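Local coordinates for protein DNA polymerase III subunit beta (Helicobacter pylori 26695, PDB 4S3I) that tethers DNA polymerases and other proteins to DNA as a ring-shaped sliding factor and so confers processivity on replication, at residues A[289-294]-A[302-307]; A[275-280]-A[293-298]; A[269-274]-A[326-331]. All coordinates share one frame; numbering follows the deposited sequence.

Contact 1 (A[289-294]-A[302-307])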
loop_
_atom_site.group_PDB
_atom_site.type_symbol
_atom_site.label_atom_id
_atom_site.label_comp_id
_atom_site.label_asym_id
_atom_site.label_seq_id
_atom_site.Cartn_x
_atom_site.Cartn_y
_atom_site.Cartn_z
ATOM N N ALA A 289 29.259 -9.661 -19.962
ATOM C CA ALA A 289 28.404 -10.488 -19.111
ATOM C C ALA A 289 27.099 -10.616 -19.847
ATOM O O ALA A 289 26.499 -9.599 -20.200
ATOM C CB ALA A 289 28.180 -9.820 -17.753
ATOM N N LEU A 290 26.667 -11.851 -20.098
ATOM C CA LEU A 290 25.456 -12.090 -20.865
ATOM C C LEU A 290 24.398 -12.640 -19.913
ATOM O O LEU A 290 24.705 -13.480 -19.074
ATOM C CB LEU A 290 25.699 -13.127 -21.970
ATOM C CG LEU A 290 26.789 -13.010 -23.048
ATOM C CD1 LEU A 290 26.603 -11.770 -23.912
ATOM C CD2 LEU A 290 28.239 -13.092 -22.498
ATOM N N PHE A 291 23.153 -12.212 -20.077
ATOM C CA PHE A 291 22.077 -12.704 -19.222
ATOM C C PHE A 291 20.942 -13.220 -20.092
ATOM O O PHE A 291 20.477 -12.510 -20.976
ATOM C CB PHE A 291 21.538 -11.579 -18.330
ATOM C CG PHE A 291 22.588 -10.877 -17.500
ATOM C CD1 PHE A 291 22.683 -11.113 -16.130
ATOM C CD2 PHE A 291 23.449 -9.948 -18.078
ATOM C CE1 PHE A 291 23.637 -10.451 -15.349
ATOM C CE2 PHE A 291 24.406 -9.279 -17.314
ATOM C CZ PHE A 291 24.500 -9.524 -15.945
ATOM N N GLU A 292 20.488 -14.449 -19.836
ATOM C CA GLU A 292 19.386 -15.037 -20.602
ATOM C C GLU A 292 18.363 -15.676 -19.679
ATOM O O GLU A 292 18.728 -16.371 -18.733
ATOM C CB GLU A 292 19.902 -16.115 -21.573
ATOM C CG GLU A 292 20.720 -15.590 -22.748
ATOM C CD GLU A 292 21.367 -16.695 -23.576
ATOM O OE1 GLU A 292 22.280 -17.374 -23.057
ATOM O OE2 GLU A 292 20.963 -16.874 -24.748
ATOM N N SER A 293 17.087 -15.465 -19.973
ATOM C CA SER A 293 16.019 -16.099 -19.203
ATOM C C SER A 293 16.144 -17.610 -19.346
ATOM O O SER A 293 16.458 -18.106 -20.426
ATOM C CB SER A 293 14.649 -15.635 -19.690
ATOM O OG SER A 293 14.454 -15.947 -21.057
ATOM N N LEU A 294 15.915 -18.342 -18.257
ATOM C CA LEU A 294 16.167 -19.780 -18.251
ATOM C C LEU A 294 14.890 -20.615 -18.116
ATOM O O LEU A 294 14.651 -21.527 -18.913
ATOM C CB LEU A 294 17.186 -20.116 -17.155
ATOM C CG LEU A 294 17.789 -21.515 -17.020
ATOM C CD1 LEU A 294 18.428 -22.001 -18.318
ATOM C CD2 LEU A 294 18.822 -21.494 -15.900
ATOM N N ALA A 302 14.168 -13.568 -22.966
ATOM C CA ALA A 302 14.720 -12.282 -22.561
ATOM C C ALA A 302 16.228 -12.439 -22.570
ATOM O O ALA A 302 16.749 -13.391 -21.993
ATOM C CB ALA A 302 14.238 -11.897 -21.157
ATOM N N LYS A 303 16.930 -11.529 -23.236
ATOM C CA LYS A 303 18.389 -11.530 -23.206
ATOM C C LYS A 303 18.885 -10.114 -23.013
ATOM O O LYS A 303 18.258 -9.155 -23.489
ATOM C CB LYS A 303 18.993 -12.066 -24.518
ATOM C CG LYS A 303 18.123 -13.021 -25.331
ATOM C CD LYS A 303 18.944 -13.748 -26.405
ATOM C CE LYS A 303 19.932 -12.810 -27.092
ATOM N NZ LYS A 303 20.690 -13.469 -28.200
ATOM N N THR A 304 20.026 -9.980 -22.350
ATOM C CA THR A 304 20.736 -8.706 -22.345
ATOM C C THR A 304 22.192 -8.953 -22.025
ATOM O O THR A 304 22.565 -10.040 -21.577
ATOM C CB THR A 304 20.151 -7.703 -21.327
ATOM O OG1 THR A 304 20.673 -6.392 -21.599
ATOM C CG2 THR A 304 20.522 -8.098 -19.919
ATOM N N SER A 305 23.024 -7.949 -22.268
ATOM C CA SER A 305 24.421 -8.063 -21.916
ATOM C C SER A 305 24.974 -6.728 -21.458
ATOM O O SER A 305 24.399 -5.662 -21.702
ATOM C CB SER A 305 25.253 -8.629 -23.072
ATOM O OG SER A 305 25.294 -7.733 -24.168
ATOM N N VAL A 306 26.112 -6.817 -20.793
ATOM C CA VAL A 306 26.789 -5.669 -20.250
ATOM C C VAL A 306 28.283 -5.799 -20.592
ATOM O O VAL A 306 28.870 -6.875 -20.453
ATOM C CB VAL A 306 26.527 -5.621 -18.730
ATOM C CG1 VAL A 306 27.773 -5.223 -17.960
ATOM C CG2 VAL A 306 25.346 -4.708 -18.428
ATOM N N GLU A 307 28.886 -4.716 -21.067
ATOM C CA GLU A 307 30.313 -4.722 -21.347
ATOM C C GLU A 307 31.078 -4.717 -20.026
ATOM O O GLU A 307 30.704 -4.001 -19.089
ATOM C CB GLU A 307 30.686 -3.481 -22.151
ATOM C CG GLU A 307 32.156 -3.383 -22.518
ATOM C CD GLU A 307 32.456 -2.173 -23.398
ATOM O OE1 GLU A 307 31.496 -1.526 -23.886
ATOM O OE2 GLU A 307 33.654 -1.874 -23.599
#

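Contact 2 (A[275-280]-A[293-298])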
loop_
_atom_site.group_PDB
_atom_site.type_symbol
_atom_site.label_atom_id
_atom_site.label_comp_id
_atom_site.label_asym_id
_atom_site.label_seq_id
_atom_site.Cartn_x
_atom_site.Cartn_y
_atom_site.Cartn_z
ATOM N N SER A 275 11.634 -10.458 -15.829
ATOM C CA SER A 275 10.308 -10.125 -16.304
ATOM C C SER A 275 9.651 -11.373 -16.881
ATOM O O SER A 275 8.423 -11.496 -16.877
ATOM C CB SER A 275 10.377 -9.032 -17.360
ATOM O OG SER A 275 11.055 -9.488 -18.508
ATOM N N LEU A 276 10.472 -12.306 -17.361
ATOM C CA LEU A 276 9.954 -13.489 -18.046
ATOM C C LEU A 276 10.348 -14.832 -17.403
ATOM O O LEU A 276 9.932 -15.888 -17.879
ATOM C CB LEU A 276 10.376 -13.481 -19.523
ATOM C CG LEU A 276 9.751 -12.415 -20.421
ATOM C CD1 LEU A 276 10.131 -12.657 -21.882
ATOM C CD2 LEU A 276 8.229 -12.425 -20.255
ATOM N N SER A 277 11.142 -14.796 -16.340
ATOM C CA SER A 277 11.648 -16.037 -15.738
ATOM C C SER A 277 12.020 -15.847 -14.271
ATOM O O SER A 277 12.151 -14.716 -13.807
ATOM C CB SER A 277 12.880 -16.515 -16.497
ATOM O OG SER A 277 13.945 -15.602 -16.311
ATOM N N SER A 278 12.203 -16.945 -13.541
ATOM C CA SER A 278 12.654 -16.847 -12.150
ATOM C C SER A 278 14.108 -17.291 -12.049
ATOM O O SER A 278 14.786 -17.029 -11.048
ATOM C CB SER A 278 11.786 -17.705 -11.228
ATOM O OG SER A 278 12.038 -19.075 -11.447
ATOM N N THR A 279 14.575 -17.979 -13.087
ATOM C CA THR A 279 15.979 -18.374 -13.164
ATOM C C THR A 279 16.633 -17.798 -14.420
ATOM O O THR A 279 15.979 -17.559 -15.444
ATOM C CB THR A 279 16.159 -19.905 -13.134
ATOM O OG1 THR A 279 15.505 -20.471 -14.267
ATOM C CG2 THR A 279 15.578 -20.507 -11.849
ATOM N N ILE A 280 17.934 -17.588 -14.331
ATOM C CA ILE A 280 18.674 -16.883 -15.360
ATOM C C ILE A 280 19.977 -17.612 -15.663
ATOM O O ILE A 280 20.665 -18.075 -14.750
ATOM C CB ILE A 280 18.985 -15.442 -14.880
ATOM C CG1 ILE A 280 17.729 -14.566 -14.970
ATOM C CG2 ILE A 280 20.118 -14.811 -15.685
ATOM C CD1 ILE A 280 17.898 -13.209 -14.294
ATOM N N SER A 293 17.087 -15.465 -19.973
ATOM C CA SER A 293 16.019 -16.099 -19.203
ATOM C C SER A 293 16.144 -17.610 -19.346
ATOM O O SER A 293 16.458 -18.106 -20.426
ATOM C CB SER A 293 14.649 -15.635 -19.690
ATOM O OG SER A 293 14.454 -15.947 -21.057
ATOM N N LEU A 294 15.915 -18.342 -18.257
ATOM C CA LEU A 294 16.167 -19.780 -18.251
ATOM C C LEU A 294 14.890 -20.615 -18.116
ATOM O O LEU A 294 14.651 -21.527 -18.913
ATOM C CB LEU A 294 17.186 -20.116 -17.155
ATOM C CG LEU A 294 17.789 -21.515 -17.020
ATOM C CD1 LEU A 294 18.428 -22.001 -18.318
ATOM C CD2 LEU A 294 18.822 -21.494 -15.900
ATOM N N ASP A 295 14.065 -20.310 -17.117
ATOM C CA ASP A 295 12.835 -21.089 -16.928
ATOM C C ASP A 295 11.610 -20.339 -17.462
ATOM O O ASP A 295 10.496 -20.465 -16.937
ATOM C CB ASP A 295 12.645 -21.549 -15.468
ATOM C CG ASP A 295 12.436 -20.395 -14.501
ATOM O OD1 ASP A 295 12.711 -19.236 -14.882
ATOM O OD2 ASP A 295 12.005 -20.656 -13.352
ATOM N N SER A 296 11.837 -19.567 -18.520
ATOM C CA SER A 296 10.768 -18.851 -19.212
ATOM C C SER A 296 9.932 -19.831 -20.009
ATOM O O SER A 296 10.444 -20.858 -20.471
ATOM C CB SER A 296 11.358 -17.801 -20.153
ATOM O OG SER A 296 12.183 -18.395 -21.136
ATOM N N GLU A 297 8.647 -19.508 -20.164
ATOM C CA GLU A 297 7.727 -20.286 -20.987
ATOM C C GLU A 297 8.277 -20.468 -22.393
ATOM O O GLU A 297 9.082 -19.660 -22.860
ATOM C CB GLU A 297 6.381 -19.569 -21.085
ATOM C CG GLU A 297 5.726 -19.274 -19.749
ATOM C CD GLU A 297 4.972 -20.466 -19.193
ATOM O OE1 GLU A 297 4.708 -21.420 -19.962
ATOM O OE2 GLU A 297 4.638 -20.443 -17.988
ATOM N N HIS A 298 7.846 -21.529 -23.068
ATOM C CA HIS A 298 8.202 -21.714 -24.468
ATOM C C HIS A 298 7.698 -20.502 -25.247
ATOM O O HIS A 298 6.600 -19.997 -24.979
ATOM C CB HIS A 298 7.588 -23.003 -25.023
ATOM C CG HIS A 298 8.037 -23.338 -26.413
ATOM N ND1 HIS A 298 9.322 -23.749 -26.702
ATOM C CD2 HIS A 298 7.373 -23.327 -27.594
ATOM C CE1 HIS A 298 9.429 -23.975 -28.000
ATOM N NE2 HIS A 298 8.258 -23.726 -28.563
HETATM O O HOH W 1 7.942 -16.864 -19.304
#

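Contact 3 (A[269-274]-A[326-331])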
loop_
_atom_site.group_PDB
_atom_site.type_symbol
_atom_site.label_atom_id
_atom_site.label_comp_id
_atom_site.label_asym_id
_atom_site.label_seq_id
_atom_site.Cartn_x
_atom_site.Cartn_y
_atom_site.Cartn_z
ATOM N N SER A 269 20.211 -5.819 -14.997
ATOM C CA SER A 269 20.161 -6.863 -16.014
ATOM C C SER A 269 19.332 -8.058 -15.545
ATOM O O SER A 269 18.551 -8.625 -16.316
ATOM C CB SER A 269 21.584 -7.294 -16.387
ATOM O OG SER A 269 22.271 -6.226 -17.019
ATOM N N ILE A 270 19.509 -8.427 -14.280
ATOM C CA ILE A 270 18.769 -9.535 -13.681
ATOM C C ILE A 270 17.269 -9.243 -13.565
ATOM O O ILE A 270 16.434 -10.099 -13.890
ATOM C CB ILE A 270 19.366 -9.901 -12.318
ATOM C CG1 ILE A 270 20.730 -10.558 -12.542
ATOM C CG2 ILE A 270 18.438 -10.834 -11.545
ATOM C CD1 ILE A 270 21.600 -10.585 -11.314
ATOM N N LYS A 271 16.923 -8.039 -13.115
ATOM C CA LYS A 271 15.517 -7.632 -13.088
ATOM C C LYS A 271 14.914 -7.713 -14.476
ATOM O O LYS A 271 13.777 -8.157 -14.657
ATOM C CB LYS A 271 15.370 -6.211 -12.543
ATOM C CG LYS A 271 15.674 -6.092 -11.066
ATOM C CD LYS A 271 15.652 -4.637 -10.608
ATOM C CE LYS A 271 15.940 -4.543 -9.111
ATOM N NZ LYS A 271 16.227 -3.144 -8.652
ATOM N N LEU A 272 15.688 -7.273 -15.460
ATOM C CA LEU A 272 15.243 -7.246 -16.847
ATOM C C LEU A 272 14.843 -8.642 -17.335
ATOM O O LEU A 272 13.792 -8.812 -17.950
ATOM C CB LEU A 272 16.360 -6.677 -17.726
ATOM C CG LEU A 272 16.016 -6.421 -19.183
ATOM C CD1 LEU A 272 14.667 -5.732 -19.223
ATOM C CD2 LEU A 272 17.063 -5.548 -19.864
ATOM N N CYS A 273 15.678 -9.644 -17.071
ATOM C CA CYS A 273 15.361 -11.008 -17.519
ATOM C C CYS A 273 14.285 -11.625 -16.634
ATOM O O CYS A 273 13.542 -12.504 -17.066
ATOM C CB CYS A 273 16.621 -11.887 -17.552
ATOM S SG CYS A 273 17.836 -11.357 -18.790
ATOM N N SER A 274 14.194 -11.123 -15.403
ATOM C CA SER A 274 13.220 -11.606 -14.420
ATOM C C SER A 274 11.796 -11.299 -14.818
ATOM O O SER A 274 10.853 -11.790 -14.201
ATOM C CB SER A 274 13.470 -10.975 -13.050
ATOM O OG SER A 274 14.592 -11.559 -12.442
ATOM N N PHE A 326 17.246 -14.662 -5.598
ATOM C CA PHE A 326 18.324 -14.830 -4.607
ATOM C C PHE A 326 19.505 -13.938 -4.968
ATOM O O PHE A 326 20.094 -13.270 -4.109
ATOM C CB PHE A 326 18.809 -16.279 -4.515
ATOM C CG PHE A 326 17.763 -17.256 -4.037
ATOM C CD1 PHE A 326 16.527 -16.819 -3.572
ATOM C CD2 PHE A 326 18.026 -18.616 -4.057
ATOM C CE1 PHE A 326 15.568 -17.729 -3.141
ATOM C CE2 PHE A 326 17.076 -19.532 -3.624
ATOM C CZ PHE A 326 15.847 -19.088 -3.167
ATOM N N PHE A 327 19.853 -13.927 -6.247
ATOM C CA PHE A 327 20.995 -13.146 -6.693
ATOM C C PHE A 327 20.733 -11.680 -6.388
ATOM O O PHE A 327 21.601 -10.968 -5.880
ATOM C CB PHE A 327 21.207 -13.351 -8.199
ATOM C CG PHE A 327 22.634 -13.169 -8.648
ATOM C CD1 PHE A 327 23.193 -11.899 -8.740
ATOM C CD2 PHE A 327 23.419 -14.276 -8.982
ATOM C CE1 PHE A 327 24.529 -11.714 -9.176
ATOM C CE2 PHE A 327 24.748 -14.116 -9.408
ATOM C CZ PHE A 327 25.305 -12.823 -9.505
ATOM N N LEU A 328 19.527 -11.217 -6.699
ATOM C CA LEU A 328 19.192 -9.818 -6.446
ATOM C C LEU A 328 19.267 -9.508 -4.960
ATOM O O LEU A 328 19.813 -8.477 -4.555
ATOM C CB LEU A 328 17.794 -9.476 -6.975
ATOM C CG LEU A 328 17.686 -9.268 -8.470
ATOM C CD1 LEU A 328 16.226 -9.057 -8.886
ATOM C CD2 LEU A 328 18.548 -8.081 -8.891
ATOM N N GLU A 329 18.718 -10.397 -4.139
ATOM C CA GLU A 329 18.746 -10.140 -2.708
ATOM C C GLU A 329 20.178 -10.117 -2.181
ATOM O O GLU A 329 20.509 -9.308 -1.326
ATOM C CB GLU A 329 17.844 -11.127 -1.945
ATOM C CG GLU A 329 16.364 -10.924 -2.304
ATOM C CD GLU A 329 15.398 -11.714 -1.417
ATOM O OE1 GLU A 329 14.255 -11.250 -1.250
ATOM O OE2 GLU A 329 15.768 -12.793 -0.910
ATOM N N ALA A 330 21.036 -10.979 -2.715
ATOM C CA ALA A 330 22.444 -10.965 -2.288
ATOM C C ALA A 330 23.104 -9.631 -2.637
ATOM O O ALA A 330 23.912 -9.104 -1.869
ATOM C CB ALA A 330 23.204 -12.130 -2.895
ATOM N N LEU A 331 22.733 -9.058 -3.781
ATOM C CA LEU A 331 23.312 -7.780 -4.187
ATOM C C LEU A 331 22.750 -6.638 -3.328
ATOM O O LEU A 331 23.473 -5.712 -2.946
ATOM C CB LEU A 331 23.050 -7.513 -5.675
ATOM C CG LEU A 331 23.714 -8.472 -6.672
ATOM C CD1 LEU A 331 23.375 -8.040 -8.084
ATOM C CD2 LEU A 331 25.254 -8.547 -6.472
#

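Contact 1 (A[289-294]-A[302-307])
Residues 289-293 and 302-307 run antiparallel as the two strands of a β-hairpin, their axes 4.6 Å apart at closest approach, with A289-V306 and F291-T304 as hydrogen-bonded pairs and L290-S305 and E292-K303 as non-hydrogen-bonded ones. Each hydrogen-bonded pair is joined by two backbone hydrogen bonds, the shortest being F291 N to T304 O at 2.7 Å. At the non-hydrogen-bonded positions, CA-H groups of S305 and K303 point at the carbonyl oxygens of A289 and F291. Near the turn the pattern changes: S293 N still donates to A302 O, but A302 N is received by the side chain, at S293 OG (3.1 Å). With chi1 at 59°, this hydroxyl is tucked between its own backbone N and carbonyl carbon, on the side from which A302 N can reach it.

On the face carrying A289, F291, T304 and V306, the F291 and T304 side chains lie side by side and point the same way. T304 CG2 sits 3.9 Å from F291 CD2, while T304 O meets the ring at its edge, in plane. Farther along the same edge, F291 CE2 comes to 4.5 Å from V306 CB, a looser apolar approach. On the other face, L290 CD1 rests against S305 CB at 3.5 Å. E292 and K303 lie alongside each other, but E292 OE2 and K303 NZ stay 4.9 Å apart, too far for a salt bridge, though the opposite charges may attract weakly.

The F291 ring turns inward onto helix 263-273, meeting F266 edge-to-face, while strand 279-284 flanks 288-293 on its other side. Strand 301-307 lies at one edge of the four-stranded sheet within this chain; A302 and K303 pair antiparallel with a strand of the second subunit, and T304 OG1 hydrogen-bonds S105 of that subunit, so the sheet continues across the dimer interface.

Contact 2 (A[275-280]-A[293-298])
S293 meets S277 through its CB, which lies 3.5 Å from S277 OG, and stands opposite I280 as an antiparallel non-hydrogen-bonded pair whose side chains diverge. At L294 the backbone N donates to T279 O (2.9 Å). The L294 side chain lies over T279, where chi1 of -172° puts CG anti to the backbone N and 3.7 Å from T279 OG1.

D295 carries most of the polar contact. Its carboxylate gathers the backbone of the opposing turn: OD1 accepts S278 N at 2.7 Å with its syn lone pair and T279 N from above the carboxylate plane, the two amides gripping one oxygen from different directions. They help to fix the rotation of the carboxylate and would be expected to favour its charged form. D295 OD2 also accepts the S278 hydroxyl, lying only 2.5 Å from S278 OG, a bond so short that its exact length is doubtful. The T279 side chain crosses that of D295 at about a right angle, while S277 CB packs at 3.2 Å from D295 OD1.

Beyond it, S296 lays its CB against L276 O at 3.3 Å, and its hydroxyl is held by E300 O. One water closes this end, donating to L276 O and accepting from E297 N.

The contact joins the start of strand 279-284 and the turn before it to the loop between strands 288-293 and 301-307. S277 OG reaches back to C273 O of helix 263-273, I280 packs on that helix, and the I280 backbone hydrogen-bonds with V322 of strand 318-323. L276 also packs on L109 of the second subunit.

Contact 3 (A[269-274]-A[326-331])
I270 and L328 carry this helix-helix contact in equal measure, I270 dividing its two branches between F327 and L328. Its CD1 presses on the F327 ring at an oblique slant, 3.3 Å from F327 CD1, with the two side chains crossing at about a right angle. The I270 CG2 branch meets L328 CG at 3.5 Å; here the side chains slide past each other in opposite directions. This division follows from chi1 of I270 (-70°), which sets CG1 beside the backbone N and CG2 anti to it. At the border K271 contributes only aliphatic chain, its CG lying 3.7 Å from L328 CD1.

No hydrogen bond spans the two segments, and the interlock is purely apolar. Behind I270, its carbonyl oxygen accepts both S274 N and S274 OG (2.8 Å), which arrive from opposite faces of the carbonyl plane. On the partner helix, L331 CD1 sits at the edge of the F327 ring, in its plane.

The segment axes run roughly antiparallel (154°) at 10.4 Å. F327 continues inward onto F350 and I352 of strand 350-354 and onto F266, while I270 also touches F291 of strand 288-293. The two helices thus pack against both sheets of the domain, and as in this family they probably line the central channel. E329 OE2 forms a salt bridge with R179 of strand 179-185.

In the fold
After strand 257-262 the chain enters helix 263-273, whose end forms one side of contact 3. It then turns through 275-280 into strand 279-284 and returns along 288-293. Contact 2 closes the loop from 275-280 to 293-298, and contact 1 closes the shorter hairpin from 289-294 to 302-307; the two overlap at S293 and L294, so their loops cross. Contact 3 closes last, at helix 324-332, and encloses both. Side chains of the four-stranded sheet from contacts 1 and 2 lie on helix 263-273. All three contacts touch the second subunit, at the end of the chain that completes the ring.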